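Local coordinates for protein peptidyl tryptophan dihydroxylase (Pseudomonas putida, PDB 7CTQ) that probably uses FAD to dihydroxylate a tryptophan side chain within a peptide, a step essential for building the tryptophylquinone cofactor, at residues A19-L24 with A105-V110; G112-V117 with H123-D128; F137-R142 with V287-L292. All coordinates share one frame; numbering follows the deposited sequence.

How the contacts relate
Following the chain from the N terminus, contact 1 closes first: helix 15-27 meets the turn leading into strand 108-119, with 80 residues looped out between. Contact 2 opens just afterwards and is local, a hairpin of strands 108-119 and 123-127, with five residues between the two segments. Contact 3 comes last and closes a long loop of 144 residues, bringing helix 285-294 back to strand 137-140. The three run in series, so none nests in or crosses another, yet all reach one mixed sheet and touch one another: Val110 on Leu127, Leu138 on Ile125, and Thr20 and Leu24 on Ile289. Together they pack helices 15-27 and 285-294 against the Rossmann-type sheet and pair two of its strands.

Contact 1 of 3, residues A19-L24 with A105-V110; sequences ATAIGL and AGVSVV
No flat group takes part where Ala21 and Ile22 meet Ala105 and Val107; with no face or edge to present, the four touch through methyl and methylene carbons alone. The CB of Ala21 points at segment 105-110 and meets CG2 of Val107 at 4.3 Å. One residue on, CG1 of Ile22 passes CB of Ala105 at 4.2 Å. With CG1 anti to the backbone N (chi1 176°), Val107 turns both methyls to Ala21 CB, CG2 slightly the nearer. Alanine suits both small places, since the backbones come close, the CA atoms of Ile22 and Ala105 lying 6.5 Å apart. Between Ala105 and Val107, Gly106 ends helix 91-104 in a Schellman motif; its phi of 84° leaves no room for a CB beside the carbonyl O of Ala105. Leu102 of that helix and Val33 of strand 31-35 pack against both Ala21 and Val107, while Ala105 O takes a hydrogen bond from Arg25 NE. The contact joins helix 15-27, which follows a glycine-rich turn consistent with a Rossmann-type dinucleotide-binding motif, to the entrance of strand 108-119. Burying 128 Å² without any hydrogen bond between the segments, it rests on shape and exclusion of water.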
loop_
_atom_site.group_PDB
_atom_site.type_symbol
_atom_site.label_atom_id
_atom_site.label_comp_id
_atom_site.label_asym_id
_atom_site.label_seq_id
_atom_site.Cartn_x
_atom_site.Cartn_y
_atom_site.Cartn_z
ATOM N N ALA A 19 9.642 -4.670 5.632
ATOM C CA ALA A 19 8.776 -4.615 6.803
ATOM C C ALA A 19 8.445 -6.010 7.314
ATOM O O ALA A 19 8.593 -6.300 8.505
ATOM C CB ALA A 19 7.496 -3.849 6.455
ATOM N N THR A 20 8.015 -6.898 6.416
ATOM C CA THR A 20 7.615 -8.242 6.819
ATOM C C THR A 20 8.783 -9.006 7.434
ATOM O O THR A 20 8.644 -9.643 8.490
ATOM C CB THR A 20 7.050 -8.994 5.608
ATOM O OG1 THR A 20 5.928 -8.271 5.085
ATOM C CG2 THR A 20 6.626 -10.404 5.989
ATOM N N ALA A 21 9.944 -8.944 6.781
ATOM C CA ALA A 21 11.156 -9.589 7.285
ATOM C C ALA A 21 11.461 -9.183 8.724
ATOM O O ALA A 21 11.726 -10.036 9.585
ATOM C CB ALA A 21 12.334 -9.242 6.373
ATOM N N ILE A 22 11.432 -7.877 9.002
ATOM C CA ILE A 22 11.763 -7.406 10.338
ATOM C C ILE A 22 10.715 -7.868 11.336
ATOM O O ILE A 22 11.042 -8.255 12.466
ATOM C CB ILE A 22 11.925 -5.878 10.338
ATOM C CG1 ILE A 22 13.080 -5.492 9.414
ATOM C CG2 ILE A 22 12.157 -5.359 11.762
ATOM C CD1 ILE A 22 13.355 -4.026 9.365
ATOM N N GLY A 23 9.443 -7.861 10.929
ATOM C CA GLY A 23 8.404 -8.373 11.802
ATOM C C GLY A 23 8.638 -9.820 12.174
ATOM O O GLY A 23 8.436 -10.219 13.325
ATOM N N LEU A 24 9.084 -10.626 11.209
ATOM C CA LEU A 24 9.333 -12.035 11.500
ATOM C C LEU A 24 10.506 -12.192 12.464
ATOM O O LEU A 24 10.454 -13.017 13.385
ATOM C CB LEU A 24 9.572 -12.796 10.200
ATOM C CG LEU A 24 8.347 -12.892 9.288
ATOM C CD1 LEU A 24 8.772 -13.204 7.894
ATOM C CD2 LEU A 24 7.405 -13.949 9.810
ATOM N N ALA A 105 18.992 -5.926 11.391
ATOM C CA ALA A 105 18.007 -6.718 12.118
ATOM C C ALA A 105 18.314 -8.209 12.101
ATOM O O ALA A 105 17.525 -8.997 12.639
ATOM C CB ALA A 105 16.609 -6.474 11.542
ATOM N N GLY A 106 19.425 -8.619 11.502
ATOM C CA GLY A 106 19.737 -10.032 11.431
ATOM C C GLY A 106 19.072 -10.758 10.285
ATOM O O GLY A 106 18.685 -11.923 10.437
ATOM N N VAL A 107 18.922 -10.101 9.139
ATOM C CA VAL A 107 18.309 -10.694 7.957
ATOM C C VAL A 107 19.385 -10.874 6.896
ATOM O O VAL A 107 20.110 -9.923 6.573
ATOM C CB VAL A 107 17.156 -9.828 7.418
ATOM C CG1 VAL A 107 16.608 -10.418 6.119
ATOM C CG2 VAL A 107 16.050 -9.671 8.471
ATOM N N SER A 108 19.483 -12.088 6.352
ATOM C CA SER A 108 20.338 -12.337 5.198
ATOM C C SER A 108 19.757 -11.643 3.974
ATOM O O SER A 108 18.557 -11.748 3.705
ATOM C CB SER A 108 20.463 -13.838 4.932
ATOM O OG SER A 108 20.491 -14.585 6.138
ATOM N N VAL A 109 20.599 -10.932 3.232
ATOM C CA VAL A 109 20.178 -10.213 2.025
ATOM C C VAL A 109 20.984 -10.779 0.864
ATOM O O VAL A 109 22.101 -10.334 0.583
ATOM C CB VAL A 109 20.361 -8.699 2.141
ATOM C CG1 VAL A 109 19.696 -7.989 0.967
ATOM C CG2 VAL A 109 19.786 -8.208 3.449
ATOM N N VAL A 110 20.410 -11.762 0.175
ATOM C CA VAL A 110 21.026 -12.388 -0.990
ATOM C C VAL A 110 20.628 -11.563 -2.208
ATOM O O VAL A 110 19.488 -11.630 -2.667
ATOM C CB VAL A 110 20.593 -13.849 -1.140
ATOM C CG1 VAL A 110 21.087 -14.427 -2.458
ATOM C CG2 VAL A 110 21.061 -14.677 0.055
#

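Contact 2 of 3, residues G112-V117 with H123-D128; sequences GRVREV and HGIRLD. With FAD (flavin-adenine dinucleotide), chain C.
A beta hairpin with a classic bulge pairs Arg115 and Glu116 with Arg126 beside the adenine of FAD. Arg126 O accepts both amides, Arg115 N at 2.6 Å in the carbonyl plane and Glu116 N at 3.1 Å, and Arg126 N returns a bond to Glu116 O. Asp128 N binds Arg113 O, and Arg113 NE meets Asp128 OD1 at 2.9 Å, almost straight (175°) and in the guanidinium plane. The guanidiniums of Arg115 and Arg126 crowd together, NH2 to NH1 3.0 Å with planes 84° apart; Glu116 OE1, 3.5 Å from Arg126 NH1 in a salt bridge of charge alone, probably offsets some repulsion. On the buried side CG1 of Val114, anti to its amide nitrogen (chi1 -175°), reaches CG2 of Ile125 at 3.6 Å. Val114 sits in a non-hydrogen-bonded pair with Leu127, so its N-H turns from that strand to give FAD N1A a straight bond of 3.1 Å. A CB on Gly112 would run into CD2 of Leu127. Branched aliphatics suit the inner face: Ile125 packs on Val9, Leu11 and Leu138, and Val34 of strand 31-35 flanks Val114 and Leu127; strand 132-135 pairs antiparallel with 123-127 at the sheet's edge.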
loop_
_atom_site.group_PDB
_atom_site.type_symbol
_atom_site.label_atom_id
_atom_site.label_comp_id
_atom_site.label_asym_id
_atom_site.label_seq_id
_atom_site.Cartn_x
_atom_site.Cartn_y
_atom_site.Cartn_z
ATOM N N GLY A 112 20.261 -10.631 -6.058
ATOM C CA GLY A 112 20.041 -11.420 -7.258
ATOM C C GLY A 112 18.616 -11.352 -7.769
ATOM O O GLY A 112 17.657 -11.228 -7.007
ATOM N N ARG A 113 18.470 -11.434 -9.091
ATOM C CA ARG A 113 17.149 -11.515 -9.698
ATOM C C ARG A 113 16.639 -12.948 -9.627
ATOM O O ARG A 113 17.375 -13.894 -9.927
ATOM C CB ARG A 113 17.180 -11.041 -11.151
ATOM C CG ARG A 113 15.904 -11.370 -11.901
ATOM C CD ARG A 113 15.561 -10.316 -12.937
ATOM N NE ARG A 113 16.322 -10.509 -14.165
ATOM C CZ ARG A 113 16.242 -9.718 -15.230
ATOM N NH1 ARG A 113 16.982 -9.977 -16.302
ATOM N NH2 ARG A 113 15.423 -8.672 -15.225
ATOM N N VAL A 114 15.382 -13.107 -9.223
ATOM C CA VAL A 114 14.761 -14.425 -9.180
ATOM C C VAL A 114 14.354 -14.827 -10.589
ATOM O O VAL A 114 13.679 -14.066 -11.295
ATOM C CB VAL A 114 13.552 -14.435 -8.229
ATOM C CG1 VAL A 114 12.993 -15.851 -8.108
ATOM C CG2 VAL A 114 13.940 -13.890 -6.860
ATOM N N ARG A 115 14.771 -16.026 -11.000
ATOM C CA ARG A 115 14.420 -16.562 -12.312
ATOM C C ARG A 115 13.034 -17.188 -12.300
ATOM O O ARG A 115 12.200 -16.900 -13.166
ATOM C CB ARG A 115 15.449 -17.610 -12.744
ATOM C CG ARG A 115 16.540 -17.094 -13.644
ATOM C CD ARG A 115 17.052 -18.156 -14.612
ATOM N NE ARG A 115 15.971 -18.970 -15.161
ATOM C CZ ARG A 115 15.939 -20.300 -15.124
ATOM N NH1 ARG A 115 16.934 -20.974 -14.558
ATOM N NH2 ARG A 115 14.912 -20.955 -15.652
ATOM N N GLU A 116 12.782 -18.055 -11.327
ATOM C CA GLU A 116 11.598 -18.897 -11.331
ATOM C C GLU A 116 11.466 -19.553 -9.966
ATOM O O GLU A 116 12.471 -19.879 -9.329
ATOM C CB GLU A 116 11.691 -19.965 -12.429
ATOM C CG GLU A 116 10.357 -20.558 -12.844
ATOM C CD GLU A 116 10.458 -21.352 -14.127
ATOM O OE1 GLU A 116 11.360 -22.213 -14.218
ATOM O OE2 GLU A 116 9.638 -21.109 -15.041
ATOM N N VAL A 117 10.228 -19.729 -9.523
ATOM C CA VAL A 117 9.930 -20.474 -8.310
ATOM C C VAL A 117 9.134 -21.701 -8.721
ATOM O O VAL A 117 8.269 -21.620 -9.598
ATOM C CB VAL A 117 9.154 -19.621 -7.285
ATOM C CG1 VAL A 117 9.230 -20.258 -5.904
ATOM C CG2 VAL A 117 9.700 -18.198 -7.263
ATOM N N HIS A 123 9.677 -24.673 -1.563
ATOM C CA HIS A 123 9.761 -23.688 -2.628
ATOM C C HIS A 123 11.154 -23.723 -3.236
ATOM O O HIS A 123 12.152 -23.602 -2.518
ATOM C CB HIS A 123 9.452 -22.286 -2.103
ATOM C CG HIS A 123 8.030 -22.112 -1.685
ATOM N ND1 HIS A 123 7.069 -21.593 -2.524
ATOM C CD2 HIS A 123 7.402 -22.402 -0.523
ATOM C CE1 HIS A 123 5.908 -21.571 -1.897
ATOM N NE2 HIS A 123 6.083 -22.053 -0.680
ATOM N N GLY A 124 11.217 -23.891 -4.553
ATOM C CA GLY A 124 12.484 -23.869 -5.247
ATOM C C GLY A 124 12.729 -22.543 -5.928
ATOM O O GLY A 124 12.283 -22.323 -7.058
ATOM N N ILE A 125 13.438 -21.649 -5.251
ATOM C CA ILE A 125 13.681 -20.302 -5.751
ATOM C C ILE A 125 14.972 -20.318 -6.549
ATOM O O ILE A 125 16.067 -20.371 -5.981
ATOM C CB ILE A 125 13.754 -19.280 -4.614
ATOM C CG1 ILE A 125 12.789 -19.674 -3.493
ATOM C CG2 ILE A 125 13.466 -17.881 -5.140
ATOM C CD1 ILE A 125 12.773 -18.695 -2.370
ATOM N N ARG A 126 14.838 -20.240 -7.864
ATOM C CA ARG A 126 15.960 -20.320 -8.781
ATOM C C ARG A 126 16.314 -18.907 -9.230
ATOM O O ARG A 126 15.449 -18.175 -9.721
ATOM C CB ARG A 126 15.593 -21.233 -9.953
ATOM C CG ARG A 126 15.344 -22.677 -9.477
ATOM C CD ARG A 126 14.458 -23.501 -10.409
ATOM N NE ARG A 126 15.222 -24.101 -11.495
ATOM C CZ ARG A 126 15.320 -23.579 -12.712
ATOM N NH1 ARG A 126 14.683 -22.451 -13.004
ATOM N NH2 ARG A 126 16.048 -24.187 -13.642
ATOM N N LEU A 127 17.569 -18.517 -9.017
ATOM C CA LEU A 127 18.058 -17.176 -9.299
ATOM C C LEU A 127 18.766 -17.136 -10.650
ATOM O O LEU A 127 19.174 -18.165 -11.196
ATOM C CB LEU A 127 19.010 -16.709 -8.194
ATOM C CG LEU A 127 18.436 -15.790 -7.116
ATOM C CD1 LEU A 127 17.542 -16.566 -6.152
ATOM C CD2 LEU A 127 19.561 -15.086 -6.370
ATOM N N ASP A 128 18.923 -15.915 -11.174
ATOM C CA ASP A 128 19.525 -15.729 -12.495
ATOM C C ASP A 128 20.945 -16.279 -12.568
ATOM O O ASP A 128 21.359 -16.782 -13.619
ATOM C CB ASP A 128 19.513 -14.246 -12.865
ATOM C CG ASP A 128 18.532 -13.927 -13.973
ATOM O OD1 ASP A 128 18.214 -12.731 -14.149
ATOM O OD2 ASP A 128 18.102 -14.857 -14.687
HETATM P PA FAD C . 8.560 -2.369 -4.357
HETATM O O1A FAD C . 8.868 -1.126 -3.618
HETATM O O2A FAD C . 8.331 -2.144 -5.845
HETATM O O5B FAD C . 9.656 -3.433 -4.031
HETATM C C5B FAD C . 9.866 -4.580 -4.876
HETATM C C4B FAD C . 11.329 -4.923 -4.778
HETATM O O4B FAD C . 11.561 -6.199 -5.417
HETATM C C3B FAD C . 12.292 -3.928 -5.434
HETATM O O3B FAD C . 13.465 -3.780 -4.637
HETATM C C2B FAD C . 12.575 -4.570 -6.798
HETATM O O2B FAD C . 13.864 -4.247 -7.318
HETATM C C1B FAD C . 12.537 -6.052 -6.426
HETATM N N9A FAD C . 12.253 -6.995 -7.499
HETATM C C8A FAD C . 11.385 -6.872 -8.547
HETATM N N7A FAD C . 11.345 -7.909 -9.348
HETATM C C5A FAD C . 12.284 -8.764 -8.801
HETATM C C6A FAD C . 12.749 -10.039 -9.183
HETATM N N6A FAD C . 12.309 -10.701 -10.252
HETATM N N1A FAD C . 13.697 -10.632 -8.411
HETATM C C2A FAD C . 14.146 -9.977 -7.336
HETATM N N3A FAD C . 13.779 -8.772 -6.885
HETATM C C4A FAD C . 12.842 -8.216 -7.659
HETATM N N1 FAD C . 4.323 5.764 -3.282
HETATM C C2 FAD C . 4.546 6.853 -2.487
HETATM O O2 FAD C . 4.604 6.759 -1.260
HETATM N N3 FAD C . 4.724 8.095 -3.060
HETATM C C4 FAD C . 4.704 8.377 -4.410
HETATM O O4 FAD C . 4.888 9.526 -4.805
HETATM C C4X FAD C . 4.465 7.218 -5.249
HETATM N N5 FAD C . 4.423 7.396 -6.543
HETATM C C5X FAD C . 4.193 6.290 -7.346
HETATM C C6 FAD C . 4.137 6.463 -8.730
HETATM C C7 FAD C . 3.892 5.387 -9.577
HETATM C C7M FAD C . 3.842 5.609 -11.065
HETATM C C8 FAD C . 3.695 4.108 -9.032
HETATM C C8M FAD C . 3.439 2.920 -9.921
HETATM C C9 FAD C . 3.755 3.931 -7.654
HETATM C C9A FAD C . 3.995 5.009 -6.810
HETATM N N10 FAD C . 4.067 4.858 -5.410
HETATM C C10 FAD C . 4.284 5.950 -4.594
HETATM C "C1'" FAD C . 3.823 3.551 -4.795
HETATM C "C2'" FAD C . 5.073 2.857 -4.282
HETATM O "O2'" FAD C . 6.093 2.814 -5.280
HETATM C "C3'" FAD C . 4.692 1.436 -3.873
HETATM O "O3'" FAD C . 3.510 1.517 -3.085
HETATM C "C4'" FAD C . 5.742 0.669 -3.076
HETATM O "O4'" FAD C . 7.054 0.876 -3.609
HETATM C "C5'" FAD C . 5.418 -0.806 -3.041
HETATM O "O5'" FAD C . 6.314 -1.449 -2.123
HETATM P P FAD C . 6.702 -2.948 -2.297
HETATM O O1P FAD C . 5.399 -3.757 -2.222
HETATM O O2P FAD C . 7.783 -3.327 -1.345
HETATM O O3P FAD C . 7.224 -3.017 -3.795
#

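Contact 3 of 3, residues F137-R142 with V287-L292; sequences FLVEAR and VVINTL. With FAD (flavin-adenine dinucleotide), chain C.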
loop_
_atom_site.group_PDB
_atom_site.type_symbol
_atom_site.label_atom_id
_atom_site.label_comp_id
_atom_site.label_asym_id
_atom_site.label_seq_id
_atom_site.Cartn_x
_atom_site.Cartn_y
_atom_site.Cartn_z
ATOM N N PHE A 137 8.772 -21.606 3.529
ATOM C CA PHE A 137 7.751 -20.567 3.435
ATOM C C PHE A 137 8.262 -19.409 2.592
ATOM O O PHE A 137 9.369 -18.906 2.818
ATOM C CB PHE A 137 7.329 -20.040 4.814
ATOM C CG PHE A 137 6.027 -19.279 4.783
ATOM C CD1 PHE A 137 5.982 -17.968 4.325
ATOM C CD2 PHE A 137 4.845 -19.897 5.168
ATOM C CE1 PHE A 137 4.770 -17.274 4.276
ATOM C CE2 PHE A 137 3.630 -19.212 5.123
ATOM C CZ PHE A 137 3.595 -17.908 4.673
ATOM N N LEU A 138 7.435 -18.963 1.652
ATOM C CA LEU A 138 7.789 -17.907 0.717
ATOM C C LEU A 138 6.935 -16.662 0.957
ATOM O O LEU A 138 5.703 -16.739 0.947
ATOM C CB LEU A 138 7.607 -18.401 -0.719
ATOM C CG LEU A 138 8.074 -17.445 -1.813
ATOM C CD1 LEU A 138 9.572 -17.540 -1.904
ATOM C CD2 LEU A 138 7.425 -17.790 -3.148
ATOM N N VAL A 139 7.584 -15.513 1.148
ATOM C CA VAL A 139 6.905 -14.219 1.125
ATOM C C VAL A 139 7.142 -13.587 -0.242
ATOM O O VAL A 139 8.283 -13.277 -0.601
ATOM C CB VAL A 139 7.398 -13.292 2.246
ATOM C CG1 VAL A 139 6.648 -11.966 2.211
ATOM C CG2 VAL A 139 7.291 -13.963 3.609
ATOM N N GLU A 140 6.065 -13.376 -0.997
ATOM C CA GLU A 140 6.136 -12.717 -2.300
ATOM C C GLU A 140 5.963 -11.219 -2.096
ATOM O O GLU A 140 4.878 -10.748 -1.728
ATOM C CB GLU A 140 5.071 -13.260 -3.245
ATOM C CG GLU A 140 4.938 -12.441 -4.502
ATOM C CD GLU A 140 6.206 -12.483 -5.307
ATOM O OE1 GLU A 140 6.475 -13.549 -5.894
ATOM O OE2 GLU A 140 6.931 -11.468 -5.342
ATOM N N ALA A 141 7.031 -10.471 -2.336
ATOM C CA ALA A 141 7.058 -9.050 -2.047
ATOM C C ALA A 141 7.770 -8.299 -3.157
ATOM O O ALA A 141 8.447 -7.295 -2.913
ATOM C CB ALA A 141 7.727 -8.777 -0.702
ATOM N N ARG A 142 7.629 -8.766 -4.395
ATOM C CA ARG A 142 8.297 -8.107 -5.511
ATOM C C ARG A 142 7.470 -6.997 -6.134
ATOM O O ARG A 142 7.718 -6.633 -7.289
ATOM C CB ARG A 142 8.696 -9.123 -6.579
ATOM C CG ARG A 142 9.689 -10.163 -6.089
ATOM C CD ARG A 142 10.063 -11.091 -7.212
ATOM N NE ARG A 142 9.411 -12.383 -7.051
ATOM C CZ ARG A 142 8.950 -13.109 -8.062
ATOM N NH1 ARG A 142 9.090 -12.663 -9.307
ATOM N NH2 ARG A 142 8.360 -14.277 -7.826
ATOM N N VAL A 287 2.033 -12.011 11.708
ATOM C CA VAL A 287 1.226 -12.898 12.542
ATOM C C VAL A 287 0.513 -13.943 11.687
ATOM O O VAL A 287 0.230 -15.056 12.162
ATOM C CB VAL A 287 0.225 -12.128 13.432
ATOM C CG1 VAL A 287 0.938 -11.456 14.613
ATOM C CG2 VAL A 287 -0.559 -11.106 12.617
ATOM N N VAL A 288 0.180 -13.611 10.439
ATOM C CA VAL A 288 -0.448 -14.611 9.575
ATOM C C VAL A 288 0.542 -15.743 9.313
ATOM O O VAL A 288 0.220 -16.929 9.469
ATOM C CB VAL A 288 -0.956 -13.960 8.271
ATOM C CG1 VAL A 288 -1.391 -15.021 7.254
ATOM C CG2 VAL A 288 -2.154 -13.008 8.568
ATOM N N ILE A 289 1.776 -15.380 8.954
ATOM C CA ILE A 289 2.849 -16.362 8.764
ATOM C C ILE A 289 3.063 -17.174 10.039
ATOM O O ILE A 289 3.162 -18.406 10.008
ATOM C CB ILE A 289 4.130 -15.637 8.314
ATOM C CG1 ILE A 289 3.863 -14.928 6.985
ATOM C CG2 ILE A 289 5.339 -16.598 8.201
ATOM C CD1 ILE A 289 4.936 -13.951 6.562
ATOM N N ASN A 290 3.135 -16.486 11.182
ATOM C CA ASN A 290 3.319 -17.160 12.463
ATOM C C ASN A 290 2.236 -18.209 12.697
ATOM O O ASN A 290 2.517 -19.313 13.191
ATOM C CB ASN A 290 3.333 -16.114 13.587
ATOM C CG ASN A 290 3.641 -16.712 14.937
ATOM O OD1 ASN A 290 4.661 -17.387 15.114
ATOM N ND2 ASN A 290 2.758 -16.473 15.908
ATOM N N THR A 291 0.995 -17.896 12.317
ATOM C CA THR A 291 -0.068 -18.887 12.413
ATOM C C THR A 291 0.157 -20.018 11.421
ATOM O O THR A 291 0.007 -21.194 11.768
ATOM C CB THR A 291 -1.431 -18.235 12.189
ATOM O OG1 THR A 291 -1.509 -17.022 12.958
ATOM C CG2 THR A 291 -2.563 -19.196 12.625
ATOM N N LEU A 292 0.554 -19.684 10.196
ATOM C CA LEU A 292 0.701 -20.705 9.174
ATOM C C LEU A 292 1.775 -21.719 9.559
ATOM O O LEU A 292 1.690 -22.893 9.173
ATOM C CB LEU A 292 1.021 -20.044 7.830
ATOM C CG LEU A 292 -0.154 -19.306 7.156
ATOM C CD1 LEU A 292 0.292 -18.607 5.896
ATOM C CD2 LEU A 292 -1.312 -20.248 6.842
HETATM P PA FAD C . 8.560 -2.369 -4.357
HETATM O O1A FAD C . 8.868 -1.126 -3.618
HETATM O O2A FAD C . 8.331 -2.144 -5.845
HETATM O O5B FAD C . 9.656 -3.433 -4.031
HETATM C C5B FAD C . 9.866 -4.580 -4.876
HETATM C C4B FAD C . 11.329 -4.923 -4.778
HETATM O O4B FAD C . 11.561 -6.199 -5.417
HETATM C C3B FAD C . 12.292 -3.928 -5.434
HETATM O O3B FAD C . 13.465 -3.780 -4.637
HETATM C C2B FAD C . 12.575 -4.570 -6.798
HETATM O O2B FAD C . 13.864 -4.247 -7.318
HETATM C C1B FAD C . 12.537 -6.052 -6.426
HETATM N N9A FAD C . 12.253 -6.995 -7.499
HETATM C C8A FAD C . 11.385 -6.872 -8.547
HETATM N N7A FAD C . 11.345 -7.909 -9.348
HETATM C C5A FAD C . 12.284 -8.764 -8.801
HETATM C C6A FAD C . 12.749 -10.039 -9.183
HETATM N N6A FAD C . 12.309 -10.701 -10.252
HETATM N N1A FAD C . 13.697 -10.632 -8.411
HETATM C C2A FAD C . 14.146 -9.977 -7.336
HETATM N N3A FAD C . 13.779 -8.772 -6.885
HETATM C C4A FAD C . 12.842 -8.216 -7.659
HETATM N N1 FAD C . 4.323 5.764 -3.282
HETATM C C2 FAD C . 4.546 6.853 -2.487
HETATM O O2 FAD C . 4.604 6.759 -1.260
HETATM N N3 FAD C . 4.724 8.095 -3.060
HETATM C C4 FAD C . 4.704 8.377 -4.410
HETATM O O4 FAD C . 4.888 9.526 -4.805
HETATM C C4X FAD C . 4.465 7.218 -5.249
HETATM N N5 FAD C . 4.423 7.396 -6.543
HETATM C C5X FAD C . 4.193 6.290 -7.346
HETATM C C6 FAD C . 4.137 6.463 -8.730
HETATM C C7 FAD C . 3.892 5.387 -9.577
HETATM C C7M FAD C . 3.842 5.609 -11.065
HETATM C C8 FAD C . 3.695 4.108 -9.032
HETATM C C8M FAD C . 3.439 2.920 -9.921
HETATM C C9 FAD C . 3.755 3.931 -7.654
HETATM C C9A FAD C . 3.995 5.009 -6.810
HETATM N N10 FAD C . 4.067 4.858 -5.410
HETATM C C10 FAD C . 4.284 5.950 -4.594
HETATM C "C1'" FAD C . 3.823 3.551 -4.795
HETATM C "C2'" FAD C . 5.073 2.857 -4.282
HETATM O "O2'" FAD C . 6.093 2.814 -5.280
HETATM C "C3'" FAD C . 4.692 1.436 -3.873
HETATM O "O3'" FAD C . 3.510 1.517 -3.085
HETATM C "C4'" FAD C . 5.742 0.669 -3.076
HETATM O "O4'" FAD C . 7.054 0.876 -3.609
HETATM C "C5'" FAD C . 5.418 -0.806 -3.041
HETATM O "O5'" FAD C . 6.314 -1.449 -2.123
HETATM P P FAD C . 6.702 -2.948 -2.297
HETATM O O1P FAD C . 5.399 -3.757 -2.222
HETATM O O2P FAD C . 7.783 -3.327 -1.345
HETATM O O3P FAD C . 7.224 -3.017 -3.795
#
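Strand 137-140 and helix 287-292 run nearly antiparallel, their directions 160° apart and their axes 10.8 Å from each other at the closest, a spacing bridged by side chains without any hydrogen bond. Phe137 and Ile289 carry most of it. The phenylalanine ring stands out from the strand with CG anti to the backbone N (chi1 -163°), and the branched isoleucine bears on it with two carbons: CG2 sits over the centre of one face, 4.0 Å from the centroid, in a CH-pi contact, while CG1 reaches the ring atom CE1 at 3.7 Å. Leu292, one helical turn further, comes to the rim instead, its CD1 in the ring plane at 3.5 Å from CE2 of Phe137. The tip of Ile289 continues along the strand, CD1 touching CG2 of Val139 at 3.8 Å. Cutting Phe137 back to an alanine would probably open a gap between strand and helix, leaving Ile289 CG2 without its ring face and Leu292 CD1 without its edge. This is the helix-on-sheet packing of a Rossmann-type FAD domain: strand 137-140 lies between 8-11 and 257-259, all parallel, and Ile258 also touches Phe137 and Ile289. Apolar side chains suit this buried layer, which offers Phe137, Ile289 and Leu292 no polar partner across the segments. Past the strand's end Arg142 lays its CD over the adenine plane, 3.5 Å from FAD C6A, and is steadied by Glu140, whose OE1 forms a salt bridge with Arg142 NH2 at 2.8 Å while OE2 accepts the Arg142 backbone N. On the helix, Thr291 OG1 and Thr291 N reach Val287 O from opposite faces of its carbonyl plane, and OG1 is also hydrogen-bonded to Val371 N.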